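Local structure of aminoglycoside N(3)-acetyltransferase (6NP3) at residues R10-L15 with D44-A49; S114-A119 with G138-P143; L158-G163 with G242-R247; A177-K182 with E260-R265. The protein transfers the acetyl group of acetyl-CoA to the 3-amino group of 2-deoxystreptamine aminoglycosides such as gentamicin, which probably confers resistance to them. All blocks are in the same frame, centred on the assembly; numbering follows the deposited sequence.

Contact 1 of 4, residues R10-L15 with D44-A49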
loop_
_atom_site.group_PDB
_atom_site.type_symbol
_atom_site.label_atom_id
_atom_site.label_comp_id
_atom_site.label_asym_id
_atom_site.label_seq_id
_atom_site.Cartn_x
_atom_site.Cartn_y
_atom_site.Cartn_z
ATOM N N ARG A 10 -18.843 -10.737 9.703
ATOM C CA ARG A 10 -18.862 -11.011 11.132
ATOM C C ARG A 10 -17.452 -11.247 11.648
ATOM O O ARG A 10 -17.121 -10.837 12.762
ATOM C CB ARG A 10 -19.776 -12.196 11.456
ATOM C CG ARG A 10 -21.205 -12.043 10.943
ATOM C CD ARG A 10 -21.837 -10.713 11.330
ATOM N NE ARG A 10 -22.094 -10.584 12.765
ATOM C CZ ARG A 10 -22.411 -9.444 13.366
ATOM N NH1 ARG A 10 -22.502 -8.323 12.665
ATOM N NH2 ARG A 10 -22.623 -9.422 14.672
ATOM N N GLN A 11 -16.614 -11.938 10.868
ATOM C CA GLN A 11 -15.217 -12.111 11.263
ATOM C C GLN A 11 -14.473 -10.777 11.356
ATOM O O GLN A 11 -13.658 -10.580 12.268
ATOM C CB GLN A 11 -14.504 -13.016 10.264
ATOM C CG GLN A 11 -14.859 -14.476 10.355
ATOM C CD GLN A 11 -14.244 -15.276 9.247
ATOM O OE1 GLN A 11 -14.166 -14.820 8.124
ATOM N NE2 GLN A 11 -13.783 -16.477 9.560
ATOM N N LEU A 12 -14.718 -9.862 10.414
ATOM C CA LEU A 12 -14.078 -8.553 10.465
ATOM C C LEU A 12 -14.525 -7.778 11.691
ATOM O O LEU A 12 -13.715 -7.115 12.355
ATOM C CB LEU A 12 -14.375 -7.800 9.175
ATOM C CG LEU A 12 -13.675 -8.348 7.926
ATOM C CD1 LEU A 12 -14.297 -7.822 6.652
ATOM C CD2 LEU A 12 -12.199 -8.005 7.972
ATOM N N ARG A 13 -15.812 -7.879 12.036
ATOM C CA ARG A 13 -16.293 -7.234 13.248
ATOM C C ARG A 13 -15.613 -7.834 14.469
ATOM O O ARG A 13 -15.209 -7.109 15.388
ATOM C CB ARG A 13 -17.813 -7.375 13.337
ATOM C CG ARG A 13 -18.587 -6.568 12.301
ATOM C CD ARG A 13 -19.147 -5.292 12.926
ATOM N NE ARG A 13 -19.850 -4.425 11.982
ATOM C CZ ARG A 13 -19.243 -3.565 11.169
ATOM N NH1 ARG A 13 -17.918 -3.464 11.165
ATOM N NH2 ARG A 13 -19.968 -2.806 10.359
ATOM N N ASP A 14 -15.490 -9.164 14.503
ATOM C CA ASP A 14 -14.841 -9.805 15.644
ATOM C C ASP A 14 -13.410 -9.314 15.799
ATOM O O ASP A 14 -12.911 -9.182 16.919
ATOM C CB ASP A 14 -14.771 -11.322 15.471
ATOM C CG ASP A 14 -16.085 -12.015 15.649
ATOM O OD1 ASP A 14 -17.003 -11.417 16.223
ATOM O OD2 ASP A 14 -16.167 -13.177 15.211
ATOM N N LEU A 15 -12.730 -9.048 14.688
ATOM C CA LEU A 15 -11.346 -8.607 14.729
ATOM C C LEU A 15 -11.216 -7.163 15.179
ATOM O O LEU A 15 -10.128 -6.738 15.589
ATOM C CB LEU A 15 -10.785 -8.756 13.324
ATOM C CG LEU A 15 -9.280 -8.622 13.176
ATOM C CD1 LEU A 15 -8.565 -9.765 13.863
ATOM C CD2 LEU A 15 -8.925 -8.561 11.701
ATOM N N ASP A 44 -16.464 -6.828 -1.117
ATOM C CA ASP A 44 -17.792 -6.453 -0.634
ATOM C C ASP A 44 -17.862 -6.509 0.881
ATOM O O ASP A 44 -18.497 -5.663 1.520
ATOM C CB ASP A 44 -18.873 -7.363 -1.231
ATOM C CG ASP A 44 -19.022 -7.207 -2.729
ATOM O OD1 ASP A 44 -18.647 -6.158 -3.291
ATOM O OD2 ASP A 44 -19.572 -8.139 -3.356
ATOM N N ALA A 45 -17.251 -7.525 1.476
ATOM C CA ALA A 45 -17.278 -7.640 2.928
ATOM C C ALA A 45 -16.527 -6.488 3.593
ATOM O O ALA A 45 -16.983 -5.954 4.609
ATOM C CB ALA A 45 -16.650 -8.966 3.343
ATOM N N LEU A 46 -15.372 -6.098 3.046
ATOM C CA LEU A 46 -14.625 -4.973 3.601
ATOM C C LEU A 46 -15.434 -3.684 3.544
ATOM O O LEU A 46 -15.462 -2.908 4.509
ATOM C CB LEU A 46 -13.310 -4.804 2.840
ATOM C CG LEU A 46 -12.272 -5.920 2.941
ATOM C CD1 LEU A 46 -11.191 -5.752 1.903
ATOM C CD2 LEU A 46 -11.696 -5.908 4.352
ATOM N N ILE A 47 -16.076 -3.434 2.406
ATOM C CA ILE A 47 -16.888 -2.243 2.237
ATOM C C ILE A 47 -18.051 -2.249 3.210
ATOM O O ILE A 47 -18.369 -1.222 3.818
ATOM C CB ILE A 47 -17.342 -2.150 0.770
ATOM C CG1 ILE A 47 -16.131 -1.895 -0.128
ATOM C CG2 ILE A 47 -18.403 -1.086 0.580
ATOM C CD1 ILE A 47 -16.424 -2.004 -1.599
ATOM N N GLU A 48 -18.687 -3.400 3.394
ATOM C CA GLU A 48 -19.794 -3.473 4.334
ATOM C C GLU A 48 -19.314 -3.275 5.768
ATOM O O GLU A 48 -19.975 -2.616 6.576
ATOM C CB GLU A 48 -20.475 -4.828 4.182
ATOM C CG GLU A 48 -21.668 -4.977 5.081
ATOM C CD GLU A 48 -22.567 -6.123 4.686
ATOM O OE1 GLU A 48 -23.024 -6.840 5.591
ATOM O OE2 GLU A 48 -22.807 -6.297 3.480
ATOM N N ALA A 49 -18.147 -3.835 6.103
ATOM C CA ALA A 49 -17.638 -3.717 7.466
ATOM C C ALA A 49 -17.307 -2.272 7.839
ATOM O O ALA A 49 -17.577 -1.844 8.969
ATOM C CB ALA A 49 -16.423 -4.618 7.684
#

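Contact 2 of 4, residues S114-A119 with G138-P143. Unlike the reference sequence in segment 114-119: S114 (reference Thr). With LLL ((2R,3R,4R,5R)-2-((1S,2S,3R,4S,6R)-4,6-diamino-3-((2R,3R,6S)-3-amino-6-(aminomethyl)-tetrahydro-2H-pyran-2-yloxy)-2-hydr oxycyclohexyloxy)-5-methyl-4-(methylamino)-tetrahydro-2H-pyran-3,5-diol), chain B.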
loop_
_atom_site.group_PDB
_atom_site.type_symbol
_atom_site.label_atom_id
_atom_site.label_comp_id
_atom_site.label_asym_id
_atom_site.label_seq_id
_atom_site.Cartn_x
_atom_site.Cartn_y
_atom_site.Cartn_z
ATOM N N SER A 114 -4.901 7.315 -7.171
ATOM C CA SER A 114 -3.889 8.356 -7.087
ATOM C C SER A 114 -3.035 8.397 -8.351
ATOM O O SER A 114 -2.911 7.420 -9.090
ATOM C CB SER A 114 -3.037 8.207 -5.835
ATOM O OG SER A 114 -2.008 7.243 -6.011
ATOM N N ALA A 115 -2.398 9.541 -8.541
ATOM C CA ALA A 115 -1.703 9.902 -9.767
ATOM C C ALA A 115 -0.274 9.384 -9.877
ATOM O O ALA A 115 0.333 9.557 -10.939
ATOM C CB ALA A 115 -1.685 11.430 -9.875
ATOM N N HIS A 116 0.312 8.852 -8.825
ATOM C CA HIS A 116 1.679 8.347 -8.891
ATOM C C HIS A 116 1.667 6.970 -9.526
ATOM O O HIS A 116 1.077 6.039 -8.971
ATOM C CB HIS A 116 2.233 8.278 -7.484
ATOM C CG HIS A 116 3.698 8.077 -7.418
ATOM N ND1 HIS A 116 4.350 7.013 -8.000
ATOM C CD2 HIS A 116 4.640 8.811 -6.783
ATOM C CE1 HIS A 116 5.637 7.112 -7.722
ATOM N NE2 HIS A 116 5.833 8.184 -6.974
ATOM N N PRO A 117 2.263 6.809 -10.707
ATOM C CA PRO A 117 2.030 5.554 -11.429
ATOM C C PRO A 117 2.587 4.335 -10.724
ATOM O O PRO A 117 1.941 3.285 -10.717
ATOM C CB PRO A 117 2.669 5.809 -12.801
ATOM C CG PRO A 117 2.613 7.258 -12.973
ATOM C CD PRO A 117 2.909 7.804 -11.579
ATOM N N ASP A 118 3.751 4.453 -10.094
ATOM C CA ASP A 118 4.369 3.311 -9.437
ATOM C C ASP A 118 3.833 3.096 -8.031
ATOM O O ASP A 118 3.704 1.951 -7.596
ATOM C CB ASP A 118 5.896 3.449 -9.414
ATOM C CG ASP A 118 6.564 2.182 -8.990
ATOM O OD1 ASP A 118 6.495 1.163 -9.730
ATOM O OD2 ASP A 118 7.143 2.171 -7.886
ATOM N N ALA A 119 3.580 4.176 -7.298
ATOM C CA ALA A 119 3.059 4.107 -5.939
ATOM C C ALA A 119 1.538 4.227 -5.872
ATOM O O ALA A 119 0.989 4.433 -4.786
ATOM C CB ALA A 119 3.705 5.208 -5.096
ATOM N N GLY A 138 8.163 11.895 -6.432
ATOM C CA GLY A 138 9.034 12.335 -5.377
ATOM C C GLY A 138 8.442 12.212 -3.992
ATOM O O GLY A 138 9.156 12.464 -3.011
ATOM N N ALA A 139 7.166 11.831 -3.890
ATOM C CA ALA A 139 6.454 11.683 -2.630
ATOM C C ALA A 139 5.664 10.376 -2.656
ATOM O O ALA A 139 4.442 10.339 -2.515
ATOM C CB ALA A 139 5.531 12.871 -2.370
ATOM N N ALA A 140 6.372 9.261 -2.791
ATOM C CA ALA A 140 5.687 7.992 -2.996
ATOM C C ALA A 140 4.935 7.535 -1.750
ATOM O O ALA A 140 3.728 7.259 -1.813
ATOM C CB ALA A 140 6.670 6.931 -3.461
ATOM N N TYR A 141 5.647 7.420 -0.609
ATOM C CA TYR A 141 5.080 6.895 0.627
ATOM C C TYR A 141 5.316 7.793 1.817
ATOM O O TYR A 141 4.901 7.436 2.922
ATOM C CB TYR A 141 5.659 5.508 0.962
ATOM C CG TYR A 141 5.639 4.606 -0.251
ATOM C CD1 TYR A 141 4.445 4.084 -0.736
ATOM C CD2 TYR A 141 6.790 4.344 -0.969
ATOM C CE1 TYR A 141 4.407 3.296 -1.866
ATOM C CE2 TYR A 141 6.749 3.552 -2.109
ATOM C CZ TYR A 141 5.550 3.044 -2.546
ATOM O OH TYR A 141 5.492 2.288 -3.692
ATOM N N GLY A 142 5.922 8.952 1.621
ATOM C CA GLY A 142 6.270 9.786 2.733
ATOM C C GLY A 142 5.343 10.963 2.897
ATOM O O GLY A 142 4.171 10.919 2.500
ATOM N N PRO A 143 5.861 12.052 3.484
ATOM C CA PRO A 143 5.053 13.263 3.634
ATOM C C PRO A 143 4.401 13.648 2.316
ATOM O O PRO A 143 4.995 13.536 1.245
ATOM C CB PRO A 143 6.058 14.310 4.137
ATOM C CG PRO A 143 7.084 13.469 4.895
ATOM C CD PRO A 143 7.196 12.193 4.116
HETATM C C11 LLL B . 8.878 -6.298 -2.050
HETATM O O11 LLL B . 8.155 -5.162 -1.505
HETATM C C21 LLL B . 8.165 -7.558 -1.563
HETATM N N21 LLL B . 6.746 -7.394 -1.855
HETATM C C31 LLL B . 8.270 -7.671 -0.088
HETATM C C41 LLL B . 9.742 -7.756 0.283
HETATM C C51 LLL B . 10.440 -6.517 -0.267
HETATM O O51 LLL B . 10.239 -6.407 -1.649
HETATM C C61 LLL B . 11.932 -6.601 -0.026
HETATM N N61 LLL B . 12.552 -5.399 -0.582
HETATM C C12 LLL B . 7.341 -1.422 -3.273
HETATM N N12 LLL B . 7.386 -0.057 -3.778
HETATM C C22 LLL B . 7.602 -1.471 -1.769
HETATM C C32 LLL B . 7.459 -2.913 -1.325
HETATM N N32 LLL B . 7.678 -2.996 0.122
HETATM C C42 LLL B . 8.453 -3.856 -2.005
HETATM C C52 LLL B . 8.314 -3.723 -3.522
HETATM O O52 LLL B . 9.360 -4.449 -4.127
HETATM C C62 LLL B . 8.388 -2.284 -3.991
HETATM O O62 LLL B . 8.093 -2.254 -5.376
HETATM C C13 LLL B . 9.020 -1.586 -6.234
HETATM C C23 LLL B . 8.203 -1.026 -7.396
HETATM O O23 LLL B . 7.176 -0.217 -6.860
HETATM C C33 LLL B . 7.532 -2.164 -8.186
HETATM N N33 LLL B . 6.839 -1.613 -9.372
HETATM C C43 LLL B . 8.618 -3.173 -8.611
HETATM O O43 LLL B . 9.412 -2.530 -9.588
HETATM C C53 LLL B . 9.466 -3.590 -7.405
HETATM O O53 LLL B . 10.028 -2.486 -6.734
HETATM C C83 LLL B . 7.971 -4.436 -9.194
HETATM C C93 LLL B . 5.427 -2.051 -9.409
HETATM O O HOH W 1 8.380 9.070 -6.195
HETATM O O HOH W 2 6.979 3.720 -5.555
#

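Contact 3 of 4, residues L158-G163 with G242-R247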
loop_
_atom_site.group_PDB
_atom_site.type_symbol
_atom_site.label_atom_id
_atom_site.label_comp_id
_atom_site.label_asym_id
_atom_site.label_seq_id
_atom_site.Cartn_x
_atom_site.Cartn_y
_atom_site.Cartn_z
ATOM N N LEU A 158 -5.010 -3.696 7.972
ATOM C CA LEU A 158 -5.713 -4.974 8.099
ATOM C C LEU A 158 -4.938 -6.009 7.292
ATOM O O LEU A 158 -4.988 -6.030 6.067
ATOM C CB LEU A 158 -7.135 -4.819 7.580
ATOM C CG LEU A 158 -7.949 -6.097 7.419
ATOM C CD1 LEU A 158 -8.038 -6.862 8.714
ATOM C CD2 LEU A 158 -9.338 -5.753 6.893
ATOM N N SER A 159 -4.176 -6.822 7.993
ATOM C CA SER A 159 -3.343 -7.832 7.369
ATOM C C SER A 159 -4.100 -9.150 7.425
ATOM O O SER A 159 -4.371 -9.666 8.512
ATOM C CB SER A 159 -2.007 -7.968 8.096
ATOM O OG SER A 159 -1.252 -9.058 7.568
ATOM N N ILE A 160 -4.440 -9.675 6.255
ATOM C CA ILE A 160 -5.234 -10.890 6.137
ATOM C C ILE A 160 -4.333 -11.947 5.519
ATOM O O ILE A 160 -4.245 -12.074 4.294
ATOM C CB ILE A 160 -6.510 -10.645 5.310
ATOM C CG1 ILE A 160 -7.390 -9.631 6.022
ATOM C CG2 ILE A 160 -7.248 -11.948 5.077
ATOM C CD1 ILE A 160 -8.560 -9.133 5.179
ATOM N N GLY A 161 -3.680 -12.710 6.386
ATOM C CA GLY A 161 -2.733 -13.724 5.988
ATOM C C GLY A 161 -1.455 -13.215 5.365
ATOM O O GLY A 161 -0.676 -14.018 4.839
ATOM N N ALA A 162 -1.220 -11.911 5.373
ATOM C CA ALA A 162 -0.014 -11.334 4.792
ATOM C C ALA A 162 1.111 -11.295 5.813
ATOM O O ALA A 162 0.881 -11.232 7.017
ATOM C CB ALA A 162 -0.314 -9.920 4.306
ATOM N N GLY A 163 2.338 -11.325 5.314
ATOM C CA GLY A 163 3.499 -11.360 6.175
ATOM C C GLY A 163 3.907 -9.981 6.638
ATOM O O GLY A 163 3.394 -8.948 6.176
ATOM N N GLY A 242 -11.880 -15.397 6.642
ATOM C CA GLY A 242 -11.849 -16.638 5.891
ATOM C C GLY A 242 -10.981 -17.625 6.636
ATOM O O GLY A 242 -11.073 -17.773 7.857
ATOM N N GLY A 243 -10.101 -18.288 5.909
ATOM C CA GLY A 243 -9.136 -19.184 6.505
ATOM C C GLY A 243 -7.827 -18.553 6.930
ATOM O O GLY A 243 -6.912 -19.275 7.345
ATOM N N ALA A 244 -7.701 -17.233 6.855
ATOM C CA ALA A 244 -6.419 -16.556 7.027
ATOM C C ALA A 244 -6.270 -15.986 8.426
ATOM O O ALA A 244 -7.165 -15.297 8.921
ATOM C CB ALA A 244 -6.310 -15.415 6.022
ATOM N N GLN A 245 -5.117 -16.229 9.041
ATOM C CA GLN A 245 -4.774 -15.522 10.263
ATOM C C GLN A 245 -4.592 -14.046 9.931
ATOM O O GLN A 245 -3.796 -13.683 9.053
ATOM C CB GLN A 245 -3.472 -16.067 10.842
ATOM C CG GLN A 245 -3.518 -17.511 11.285
ATOM C CD GLN A 245 -2.247 -18.249 10.945
ATOM O OE1 GLN A 245 -1.238 -18.126 11.634
ATOM N NE2 GLN A 245 -2.287 -19.017 9.868
ATOM N N SER A 246 -5.303 -13.196 10.663
ATOM C CA SER A 246 -5.370 -11.782 10.359
ATOM C C SER A 246 -5.107 -10.952 11.603
ATOM O O SER A 246 -5.216 -11.426 12.735
ATOM C CB SER A 246 -6.753 -11.447 9.793
ATOM O OG SER A 246 -7.040 -12.232 8.659
ATOM N N ARG A 247 -4.704 -9.708 11.362
ATOM C CA ARG A 247 -4.360 -8.767 12.409
ATOM C C ARG A 247 -4.877 -7.394 12.019
ATOM O O ARG A 247 -4.890 -7.041 10.842
ATOM C CB ARG A 247 -2.827 -8.609 12.516
ATOM C CG ARG A 247 -2.096 -9.807 13.104
ATOM C CD ARG A 247 -0.743 -10.035 12.411
ATOM N NE ARG A 247 -0.944 -10.260 10.987
ATOM C CZ ARG A 247 -1.121 -11.450 10.432
ATOM N NH1 ARG A 247 -1.095 -12.548 11.171
ATOM N NH2 ARG A 247 -1.321 -11.545 9.130
#

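Contact 4 of 4, residues A177-K182 with E260-R265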
loop_
_atom_site.group_PDB
_atom_site.type_symbol
_atom_site.label_atom_id
_atom_site.label_comp_id
_atom_site.label_asym_id
_atom_site.label_seq_id
_atom_site.Cartn_x
_atom_site.Cartn_y
_atom_site.Cartn_z
ATOM N N ALA A 177 12.709 9.049 8.771
ATOM C CA ALA A 177 13.682 8.696 9.794
ATOM C C ALA A 177 14.945 9.545 9.672
ATOM O O ALA A 177 15.522 9.688 8.596
ATOM C CB ALA A 177 14.033 7.220 9.678
ATOM N N ARG A 178 15.411 10.061 10.813
ATOM C CA ARG A 178 16.579 10.939 10.863
ATOM C C ARG A 178 17.825 10.078 11.048
ATOM O O ARG A 178 18.395 9.962 12.138
ATOM C CB ARG A 178 16.433 11.923 12.014
ATOM C CG ARG A 178 15.299 12.873 11.853
ATOM C CD ARG A 178 15.004 13.614 13.134
ATOM N NE ARG A 178 13.999 14.647 12.949
ATOM C CZ ARG A 178 13.496 15.380 13.929
ATOM N NH1 ARG A 178 13.867 15.196 15.178
ATOM N NH2 ARG A 178 12.621 16.310 13.639
ATOM N N ILE A 179 18.194 9.391 9.975
ATOM C CA ILE A 179 19.292 8.437 10.006
ATOM C C ILE A 179 20.205 8.710 8.828
ATOM O O ILE A 179 19.792 9.256 7.802
ATOM C CB ILE A 179 18.825 6.970 9.984
ATOM C CG1 ILE A 179 18.024 6.654 8.711
ATOM C CG2 ILE A 179 18.034 6.677 11.239
ATOM C CD1 ILE A 179 17.558 5.188 8.661
ATOM N N GLU A 180 21.468 8.333 8.992
ATOM C CA GLU A 180 22.471 8.525 7.959
ATOM C C GLU A 180 22.457 7.367 6.971
ATOM O O GLU A 180 22.091 6.239 7.302
ATOM C CB GLU A 180 23.870 8.644 8.592
ATOM C CG GLU A 180 24.362 7.381 9.288
ATOM C CD GLU A 180 25.737 7.529 9.945
ATOM O OE1 GLU A 180 26.304 8.638 9.932
ATOM O OE2 GLU A 180 26.250 6.524 10.484
ATOM N N GLY A 181 22.890 7.660 5.755
ATOM C CA GLY A 181 23.066 6.647 4.739
ATOM C C GLY A 181 21.827 6.219 3.999
ATOM O O GLY A 181 21.840 5.140 3.404
ATOM N N LYS A 182 20.752 6.999 4.033
ATOM C CA LYS A 182 19.518 6.563 3.396
ATOM C C LYS A 182 19.682 6.465 1.885
ATOM O O LYS A 182 20.207 7.372 1.228
ATOM C CB LYS A 182 18.376 7.506 3.755
ATOM C CG LYS A 182 18.061 7.483 5.239
ATOM C CD LYS A 182 17.249 8.688 5.677
ATOM C CE LYS A 182 15.830 8.621 5.186
ATOM N NZ LYS A 182 14.975 9.610 5.840
ATOM N N GLU A 260 11.076 5.367 15.636
ATOM C CA GLU A 260 11.921 5.169 16.810
ATOM C C GLU A 260 12.894 4.013 16.600
ATOM O O GLU A 260 14.062 4.091 17.011
ATOM C CB GLU A 260 11.049 4.935 18.045
ATOM C CG GLU A 260 10.201 6.113 18.420
ATOM C CD GLU A 260 9.228 5.832 19.553
ATOM O OE1 GLU A 260 9.382 4.817 20.259
ATOM O OE2 GLU A 260 8.297 6.643 19.738
ATOM N N TRP A 261 12.439 2.931 15.979
ATOM C CA TRP A 261 13.253 1.736 15.795
ATOM C C TRP A 261 14.457 2.051 14.922
ATOM O O TRP A 261 15.598 1.700 15.257
ATOM C CB TRP A 261 12.379 0.655 15.154
ATOM C CG TRP A 261 12.921 -0.717 15.036
ATOM C CD1 TRP A 261 12.638 -1.766 15.863
ATOM C CD2 TRP A 261 13.768 -1.236 14.004
ATOM N NE1 TRP A 261 13.270 -2.900 15.426
ATOM C CE2 TRP A 261 13.978 -2.601 14.291
ATOM C CE3 TRP A 261 14.390 -0.678 12.877
ATOM C CZ2 TRP A 261 14.759 -3.417 13.485
ATOM C CZ3 TRP A 261 15.165 -1.492 12.080
ATOM C CH2 TRP A 261 15.348 -2.845 12.393
ATOM N N LEU A 262 14.220 2.722 13.792
ATOM C CA LEU A 262 15.298 3.117 12.900
ATOM C C LEU A 262 16.244 4.100 13.575
ATOM O O LEU A 262 17.470 3.962 13.471
ATOM C CB LEU A 262 14.727 3.733 11.624
ATOM C CG LEU A 262 14.044 2.731 10.699
ATOM C CD1 LEU A 262 13.178 3.465 9.693
ATOM C CD2 LEU A 262 15.044 1.806 10.005
ATOM N N GLU A 263 15.711 5.108 14.263
ATOM C CA GLU A 263 16.569 6.145 14.848
ATOM C C GLU A 263 17.378 5.636 16.037
ATOM O O GLU A 263 18.479 6.142 16.298
ATOM C CB GLU A 263 15.731 7.362 15.239
ATOM C CG GLU A 263 15.244 8.084 13.981
ATOM C CD GLU A 263 14.298 9.261 14.165
ATOM O OE1 GLU A 263 13.930 9.607 15.301
ATOM O OE2 GLU A 263 13.882 9.840 13.128
ATOM N N ALA A 264 16.884 4.595 16.713
ATOM C CA ALA A 264 17.648 3.976 17.787
ATOM C C ALA A 264 18.816 3.163 17.247
ATOM O O ALA A 264 19.819 2.974 17.950
ATOM C CB ALA A 264 16.746 3.081 18.645
ATOM N N ARG A 265 18.727 2.684 16.009
ATOM C CA ARG A 265 19.721 1.762 15.475
ATOM C C ARG A 265 20.735 2.409 14.554
ATOM O O ARG A 265 21.794 1.813 14.315
ATOM C CB ARG A 265 19.053 0.619 14.706
ATOM C CG ARG A 265 18.411 -0.361 15.608
ATOM C CD ARG A 265 17.449 -1.288 14.922
ATOM N NE ARG A 265 16.949 -2.257 15.897
ATOM C CZ ARG A 265 16.142 -1.963 16.914
ATOM N NH1 ARG A 265 15.760 -2.916 17.750
ATOM N NH2 ARG A 265 15.711 -0.724 17.106
#

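Contact 1 of 4, residues R10-L15 with D44-A49
L12, A49 and R13 account for most of the surface that helix 5-15 and helix 39-50 bury against each other. The two short axes approach to 9.7 Å and cross at -50°, with L12 and A49 nearest by CA. L12 points at the other helix and touches mainly with one methyl: CD1 sits 4.0 Å from A49 CB and 4.0 Å from L46 CD2, close to the A45 carbonyl. The L46 side chain starts away from helix 5-15 and meets that of L12 at about a right angle, beside L158 of the central sheet, which both leucines touch. In one of its two modelled conformers R13 reaches across by a bend at chi2 (-101°), which brings its guanidinium edge-on to the A49 carbonyl. NH1 lies 2.8 Å and NH2 2.9 Å from A49 O, and the oxygen stays within 9° of the guanidinium plane. Both bonds are bent, as a fork on one atom requires. NH1 also bonds V17 O. The chemistry divides in two: leucine methyls and alanine CB atoms fill the space between the helices, while R13, in that conformer, clamps a carbonyl near the C-terminal end of helix 39-50, probably complementing the helix dipole.

Contact 2 of 4, residues S114-A119 with G138-P143
The gentamicin pocket is built in part where two loops meet, the one between strands 112-113 and 121-124 and the one between helices 128-132 and 146-151. A119 and A140 form the nearest pair across them, their CB atoms 3.8 Å apart. A119 CB also lies beside the phenol end of Y141, 3.8 Å from CE1, while A140 CB rests over one face of that same tyrosine ring, offset toward its rim. H116 packs next to the alanines: CG is anti to the backbone N (chi1 -167°), which sets the imidazole with one face against A119 CB and NE2 near A140 CB. A water in the ring plane joins H116 NE2 to G138 N and accepts from the latter, so the loops are bridged by solvent as well as by apolar contact. A second water donates a hydrogen bond to D118 OD2 and lies 2.8 Å from Y141 OH, linking the two residues that hold the drug. D118 takes gentamicin with both carboxylate oxygens, OD1 accepting from N33 at 2.8 Å and OD2 from O23 at 2.6 Å. Y141 OH accepts from N12 at 3.0 Å. S65 OG bonds D118 OD1 and so helps position the carboxylate, and the H171 ring meets that of Y141. The carboxylate of D118 beside N33 probably favours the ammonium form of that amine. Acidic side chains turned to the amines and hydroxyls of a polycationic sugar are characteristic of an aminoglycoside-binding site.

Contact 3 of 4, residues L158-G163 with G242-R247
S159 and R247 face each other as an antiparallel hydrogen-bonded pair, and their four backbone polar atoms satisfy one another. S159 N gives to R247 O at 2.9 Å and R247 N returns the bond to S159 O. The same two residues pair through their side chains. Bends at chi2 and chi3 carry the R247 guanidinium across to S159, and NH2 meets S159 OG at 2.9 Å in an almost straight bond (175°) lying in the guanidinium plane. I160 and S246 follow as a non-hydrogen-bonded pair. S246 OG donates to A244 O at 3.1 Å within its own strand, from above the carbonyl plane, while it packs against I160 CG2. Beyond strand 156-160 the bonding continues once more: G161 N reaches Q245 O at 2.8 Å, with a bent N-H...O angle of 137°. G161 has positive phi, which turns the chain out of the strand, and I160 CG2 closes on A244 CB at 3.7 Å. On its other side, strand 156-160 bonds to M24, H26 and S28. Strand 156-160 is thus an inner strand of a mixed beta sheet, parallel to strand 22-27 on one side and antiparallel to strand 244-250 on the other.

Contact 4 of 4, residues A177-K182 with E260-R265
The backbone of 177-182 leaves helix 170-176 at A177, and R178 is the centre of an inverse gamma turn closed by a weak bond from I179 N to A177 O. This loop-to-helix contact sets that turn against the last turns of helix 251-265, with I179 and E263 nearest by CA. E263 has the largest share of the buried surface. Its chain is extended beyond CG, and OE2 receives R178 N at 2.8 Å on the anti side, 25° out of the carboxylate plane; the N-H...O angle is 165°. The R178 side chain crosses that of E263 obliquely, its CB 3.5 Å from E263 OE2, then runs away; its guanidinium and the carboxylate stay nearly parallel, but NE is still 4.8 Å from OE2, so the opposite charges do not pair directly. On the apolar side L262 CD1 meets A177 CB at 3.9 Å, and I226 of helix 222-233 touches L262 as well. I179 has CG1 between the backbone N and the carbonyl carbon (chi1 60°), which leaves CG2 to face the helix backbone. K182 folds back over the loop, its NZ donating to A177 O. The methyl CG2 of I179 comes to rest 3.6 Å from L262 O.

Starting from the N terminus, contact 1 comes first, joining helix 5-15 to helix 39-50 and closing a connection that contains strand 22-27. Contact 2 follows in series, bringing together two loops 19 residues apart at the drug site, on the opposite side of the chain's centre from contact 1. Contacts 3 and 4 cross: 158-163 and 177-182 come first, then 242-247 and 260-265. Contact 3 joins two strands of the sheet, contact 4 ties the loop after helix 170-176 to helix 251-265, and strand 244-250 leads directly into that helix. Contacts 1 and 3 touch, with Q11 OE1 probably hydrogen-bonded to G242 N and L158 packed on L15.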